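Local coordinates for protein esterase (Xanthomonas oryzae pv. oryzae, PDB 3H2G) that acts as an esterase that degrades rice cell walls and serves the bacterium in pathogenesis, with a fold of the alpha/beta-hydrolase clan, at residues E59-S64 and L128-Y133; F49-I54 and S146-A151. All coordinates share one frame; numbering follows the deposited sequence.

Contact 1 of 2, residues E59-S64 and L128-Y133; sequences EPATAS and LGKSNY
A63 and S131 bring their CA atoms within 4.0 Å where the 128-133 loop, bent by a type II' turn from L128 to S131, runs beside strand 60-64. The positive phi of G129 suits glycine, and the turn presents the K130 N-H to S64 OG in a nearly straight bond (3.0 Å, 169°). The stronger partner of S64 OG is D124 OD2, from just after strand 119-123. Around T62 the grip is denser. T62 N donates to N132 OD1 at 3.0 Å, approaching from above the amide plane rather than along a lone pair. T62 O accepts from S131 OG at 2.7 Å. The S131 side chain swings its OG opposite the backbone N (chi1 175°), beside its own carbonyl carbon, where it can reach T62 O and also accept the Y133 N-H, closing an ST turn; it bonds G127 N as well. The N132 N-H adds a weak bond to T62 OG1, and water 1 joins this hydroxyl to K130 O; water 2 joins S64 N to L128 O. Farther along, the Y133 hydroxyl donates to E59 OE2 at 2.7 Å, on the syn side but tilted from the carboxylate plane; ring and carboxylate planes are 50° apart. Y133 CD1 lies 3.9 Å from A61 CB. The loop follows strand 119-123 and leads to helix 141-162, while strand 60-71 lies between strands 43-54 and 119-123 in the mixed sheet.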
loop_
_atom_site.group_PDB
_atom_site.type_symbol
_atom_site.label_atom_id
_atom_site.label_comp_id
_atom_site.label_asym_id
_atom_site.label_seq_id
_atom_site.Cartn_x
_atom_site.Cartn_y
_atom_site.Cartn_z
ATOM N N GLU A 59 -12.264 14.646 -10.465
ATOM C CA GLU A 59 -13.705 14.502 -10.627
ATOM C C GLU A 59 -14.287 13.665 -9.486
ATOM O O GLU A 59 -13.571 12.915 -8.827
ATOM C CB GLU A 59 -14.028 13.832 -11.969
ATOM C CG GLU A 59 -13.829 12.319 -11.984
ATOM C CD GLU A 59 -12.396 11.892 -12.252
ATOM O OE1 GLU A 59 -11.454 12.605 -11.843
ATOM O OE2 GLU A 59 -12.215 10.821 -12.864
ATOM N N PRO A 60 -15.597 13.791 -9.233
ATOM C CA PRO A 60 -16.191 13.003 -8.149
ATOM C C PRO A 60 -16.112 11.496 -8.379
ATOM O O PRO A 60 -16.259 11.006 -9.505
ATOM C CB PRO A 60 -17.631 13.521 -8.084
ATOM C CG PRO A 60 -17.881 14.040 -9.466
ATOM C CD PRO A 60 -16.583 14.715 -9.814
ATOM N N ALA A 61 -15.865 10.771 -7.294
ATOM C CA ALA A 61 -15.759 9.317 -7.327
ATOM C C ALA A 61 -16.079 8.806 -5.928
ATOM O O ALA A 61 -16.183 9.594 -4.988
ATOM C CB ALA A 61 -14.348 8.906 -7.723
ATOM N N THR A 62 -16.247 7.496 -5.791
ATOM C CA THR A 62 -16.529 6.905 -4.487
ATOM C C THR A 62 -15.492 5.827 -4.213
ATOM O O THR A 62 -14.793 5.375 -5.124
ATOM C CB THR A 62 -17.924 6.246 -4.435
ATOM O OG1 THR A 62 -17.952 5.121 -5.322
ATOM C CG2 THR A 62 -19.005 7.240 -4.840
ATOM N N ALA A 63 -15.397 5.425 -2.952
ATOM C CA ALA A 63 -14.460 4.393 -2.535
ATOM C C ALA A 63 -14.964 3.771 -1.244
ATOM O O ALA A 63 -15.854 4.315 -0.587
ATOM C CB ALA A 63 -13.068 4.993 -2.320
ATOM N N SER A 64 -14.398 2.625 -0.884
ATOM C CA SER A 64 -14.788 1.947 0.340
ATOM C C SER A 64 -13.572 1.873 1.257
ATOM O O SER A 64 -12.454 2.190 0.846
ATOM C CB SER A 64 -15.323 0.543 0.025
ATOM O OG SER A 64 -14.374 -0.237 -0.686
ATOM N N LEU A 128 -11.326 -0.305 -6.585
ATOM C CA LEU A 128 -11.359 -1.575 -5.864
ATOM C C LEU A 128 -12.453 -1.542 -4.804
ATOM O O LEU A 128 -12.975 -0.478 -4.481
ATOM C CB LEU A 128 -10.003 -1.845 -5.207
ATOM C CG LEU A 128 -8.814 -1.904 -6.173
ATOM C CD1 LEU A 128 -7.517 -1.980 -5.381
ATOM C CD2 LEU A 128 -8.962 -3.106 -7.106
ATOM N N GLY A 129 -12.796 -2.706 -4.261
ATOM C CA GLY A 129 -13.842 -2.752 -3.254
ATOM C C GLY A 129 -15.151 -2.243 -3.832
ATOM O O GLY A 129 -15.546 -2.648 -4.924
ATOM N N LYS A 130 -15.819 -1.342 -3.116
ATOM C CA LYS A 130 -17.094 -0.799 -3.582
ATOM C C LYS A 130 -16.962 0.478 -4.417
ATOM O O LYS A 130 -17.964 1.115 -4.743
ATOM C CB LYS A 130 -18.008 -0.520 -2.389
ATOM C CG LYS A 130 -18.424 -1.750 -1.603
ATOM C CD LYS A 130 -19.341 -1.348 -0.453
ATOM C CE LYS A 130 -19.800 -2.546 0.355
ATOM N NZ LYS A 130 -20.711 -2.132 1.468
ATOM N N SER A 131 -15.737 0.847 -4.771
ATOM C CA SER A 131 -15.509 2.059 -5.555
ATOM C C SER A 131 -16.172 2.010 -6.929
ATOM O O SER A 131 -16.257 0.949 -7.552
ATOM C CB SER A 131 -14.009 2.297 -5.730
ATOM O OG SER A 131 -13.768 3.397 -6.590
ATOM N N ASN A 132 -16.638 3.162 -7.402
ATOM C CA ASN A 132 -17.273 3.230 -8.712
ATOM C C ASN A 132 -16.286 3.545 -9.834
ATOM O O ASN A 132 -16.686 3.700 -10.987
ATOM C CB ASN A 132 -18.411 4.267 -8.713
ATOM C CG ASN A 132 -17.928 5.691 -8.468
ATOM O OD1 ASN A 132 -16.734 5.945 -8.271
ATOM N ND2 ASN A 132 -18.869 6.637 -8.479
ATOM N N TYR A 133 -14.998 3.625 -9.511
ATOM C CA TYR A 133 -13.996 3.932 -10.534
ATOM C C TYR A 133 -13.795 2.749 -11.487
ATOM O O TYR A 133 -13.712 1.600 -11.057
ATOM C CB TYR A 133 -12.666 4.328 -9.880
ATOM C CG TYR A 133 -12.042 5.563 -10.499
ATOM C CD1 TYR A 133 -12.727 6.781 -10.514
ATOM C CD2 TYR A 133 -10.773 5.514 -11.079
ATOM C CE1 TYR A 133 -12.165 7.920 -11.092
ATOM C CE2 TYR A 133 -10.200 6.647 -11.661
ATOM C CZ TYR A 133 -10.902 7.845 -11.665
ATOM O OH TYR A 133 -10.347 8.959 -12.247
HETATM O O HOH W 1 -19.644 3.095 -5.199
HETATM O O HOH W 2 -12.514 1.613 -2.752
#

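Contact 2 of 2, residues F49-I54 and S146-A151; sequences FTYATI and SATIDA
Y51, T53 and I54 on strand 49-54 meet helix 146-151 in the helix-on-sheet packing of an alpha/beta-hydrolase fold: the two segment axes approach to 8.0 Å and run in roughly opposite directions, 149° apart. The strand belongs to the antiparallel part of the mixed sheet, and the helix covers one side of it.

Apolar contact centres on the Y51 ring. A151 CA stands over one face, 3.8 Å from the ring centroid and 19° off the normal, offset toward the rim, which makes a CH-pi contact. The methyl of A151 lies beside the phenol end, with CB 3.6 Å from Y51 CZ, while D150 CB packs near CE2. F49 adds its ring end, CZ, at 4.2 Å from A151 CB, and reaches V121 of the sheet as well. At the other end of the strand segment, CG1 of I54 touches S146 CB at 3.9 Å.

The polar contacts satisfy groups in a largely buried setting. Y51 OH donates a weak bond to the helix carbonyl of A147 and has its stronger partner in S123 of strand 119-123. T53 carries OG1 anti to its backbone N (chi1 -173°), which directs the hydroxyl at the helix and into a 2.6 Å bond to D150 OD1, where it uses the anti lone pair, away from the other oxygen. That aspartate is also paired with R4 through OD1 and with R153 through OD2, so both of its oxygens have partners, and the two arginines probably favour its charged form.

Water provides the last link: water 3 donates to T53 OG1 and to I54 O, and its third bond, to S146 OG, measures 2.6 Å.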
loop_
_atom_site.group_PDB
_atom_site.type_symbol
_atom_site.label_atom_id
_atom_site.label_comp_id
_atom_site.label_asym_id
_atom_site.label_seq_id
_atom_site.Cartn_x
_atom_site.Cartn_y
_atom_site.Cartn_z
ATOM N N PHE A 49 -17.093 1.026 5.405
ATOM C CA PHE A 49 -17.777 2.251 5.032
ATOM C C PHE A 49 -17.465 2.659 3.598
ATOM O O PHE A 49 -16.500 2.179 3.001
ATOM C CB PHE A 49 -17.391 3.374 6.012
ATOM C CG PHE A 49 -15.927 3.743 5.984
ATOM C CD1 PHE A 49 -15.464 4.746 5.135
ATOM C CD2 PHE A 49 -15.011 3.074 6.793
ATOM C CE1 PHE A 49 -14.101 5.079 5.094
ATOM C CE2 PHE A 49 -13.645 3.397 6.760
ATOM C CZ PHE A 49 -13.193 4.399 5.909
ATOM N N THR A 50 -18.310 3.520 3.039
ATOM C CA THR A 50 -18.098 4.025 1.687
ATOM C C THR A 50 -18.100 5.538 1.815
ATOM O O THR A 50 -18.741 6.091 2.712
ATOM C CB THR A 50 -19.204 3.574 0.710
ATOM O OG1 THR A 50 -20.475 4.069 1.149
ATOM C CG2 THR A 50 -19.248 2.053 0.636
ATOM N N TYR A 51 -17.378 6.213 0.930
ATOM C CA TYR A 51 -17.293 7.662 1.015
ATOM C C TYR A 51 -17.051 8.338 -0.322
ATOM O O TYR A 51 -16.707 7.694 -1.313
ATOM C CB TYR A 51 -16.169 8.049 1.981
ATOM C CG TYR A 51 -14.810 7.500 1.578
ATOM C CD1 TYR A 51 -14.469 6.166 1.822
ATOM C CD2 TYR A 51 -13.875 8.310 0.934
ATOM C CE1 TYR A 51 -13.225 5.652 1.429
ATOM C CE2 TYR A 51 -12.630 7.808 0.534
ATOM C CZ TYR A 51 -12.313 6.479 0.786
ATOM O OH TYR A 51 -11.085 5.985 0.399
ATOM N N ALA A 52 -17.238 9.651 -0.331
ATOM C CA ALA A 52 -17.030 10.450 -1.523
ATOM C C ALA A 52 -15.564 10.865 -1.563
ATOM O O ALA A 52 -14.980 11.214 -0.538
ATOM C CB ALA A 52 -17.927 11.689 -1.483
ATOM N N THR A 53 -14.971 10.822 -2.751
ATOM C CA THR A 53 -13.578 11.211 -2.917
ATOM C C THR A 53 -13.404 11.723 -4.343
ATOM O O THR A 53 -14.389 12.072 -4.996
ATOM C CB THR A 53 -12.635 10.014 -2.638
ATOM O OG1 THR A 53 -11.273 10.460 -2.659
ATOM C CG2 THR A 53 -12.835 8.912 -3.672
ATOM N N ILE A 54 -12.168 11.782 -4.830
ATOM C CA ILE A 54 -11.930 12.268 -6.186
ATOM C C ILE A 54 -11.182 11.279 -7.063
ATOM O O ILE A 54 -10.460 10.412 -6.568
ATOM C CB ILE A 54 -11.122 13.587 -6.191
ATOM C CG1 ILE A 54 -9.859 13.425 -5.340
ATOM C CG2 ILE A 54 -11.993 14.738 -5.695
ATOM C CD1 ILE A 54 -8.878 14.579 -5.459
ATOM N N SER A 146 -5.124 10.757 -2.103
ATOM C CA SER A 146 -6.469 11.316 -1.999
ATOM C C SER A 146 -7.458 10.302 -1.431
ATOM O O SER A 146 -8.306 10.645 -0.609
ATOM C CB SER A 146 -6.953 11.827 -3.363
ATOM O OG SER A 146 -7.076 10.784 -4.317
ATOM N N ALA A 147 -7.341 9.052 -1.863
ATOM C CA ALA A 147 -8.231 8.002 -1.379
ATOM C C ALA A 147 -8.001 7.746 0.108
ATOM O O ALA A 147 -8.948 7.553 0.867
ATOM C CB ALA A 147 -8.007 6.718 -2.174
ATOM N N THR A 148 -6.737 7.745 0.519
ATOM C CA THR A 148 -6.395 7.511 1.918
ATOM C C THR A 148 -6.857 8.669 2.799
ATOM O O THR A 148 -7.461 8.465 3.856
ATOM C CB THR A 148 -4.879 7.315 2.082
ATOM O OG1 THR A 148 -4.471 6.167 1.325
ATOM C CG2 THR A 148 -4.522 7.089 3.544
ATOM N N ILE A 149 -6.568 9.888 2.359
ATOM C CA ILE A 149 -6.960 11.076 3.103
ATOM C C ILE A 149 -8.478 11.141 3.285
ATOM O O ILE A 149 -8.969 11.388 4.384
ATOM C CB ILE A 149 -6.459 12.345 2.383
ATOM C CG1 ILE A 149 -4.940 12.455 2.562
ATOM C CG2 ILE A 149 -7.176 13.578 2.912
ATOM C CD1 ILE A 149 -4.270 13.460 1.631
ATOM N N ASP A 150 -9.218 10.898 2.212
ATOM C CA ASP A 150 -10.671 10.951 2.280
ATOM C C ASP A 150 -11.274 9.802 3.086
ATOM O O ASP A 150 -12.368 9.931 3.638
ATOM C CB ASP A 150 -11.239 11.017 0.859
ATOM C CG ASP A 150 -10.949 12.353 0.191
ATOM O OD1 ASP A 150 -11.112 12.478 -1.041
ATOM O OD2 ASP A 150 -10.555 13.292 0.917
ATOM N N ALA A 151 -10.557 8.683 3.168
ATOM C CA ALA A 151 -11.024 7.546 3.954
ATOM C C ALA A 151 -10.914 7.937 5.423
ATOM O O ALA A 151 -11.787 7.615 6.231
ATOM C CB ALA A 151 -10.163 6.314 3.676
HETATM O O HOH W 3 -9.313 9.419 -4.249
#

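The two contacts lie about 8 Å apart, centre to centre, and share neighbouring strands of one sheet: A61 O to T53 N and A63 O to Y51 N, at 2.8 and 2.9 Å, are probable hydrogen bonds joining 59-64 to 49-54. Contact 2 lies in the core, and eight of its nine touching residues are buried, whereas contact 1 is partly buried and reaches the surface at K130 and N132. Their chemistry differs accordingly. Contact 1 fastens an irregular loop chiefly through hydrogen bonds between side chains and backbone; contact 2 seats a helix on the sheet through aromatic packing plus a few buried polar pairs. K130 CD packs on T50 CG2, bringing the loop to the second strand too.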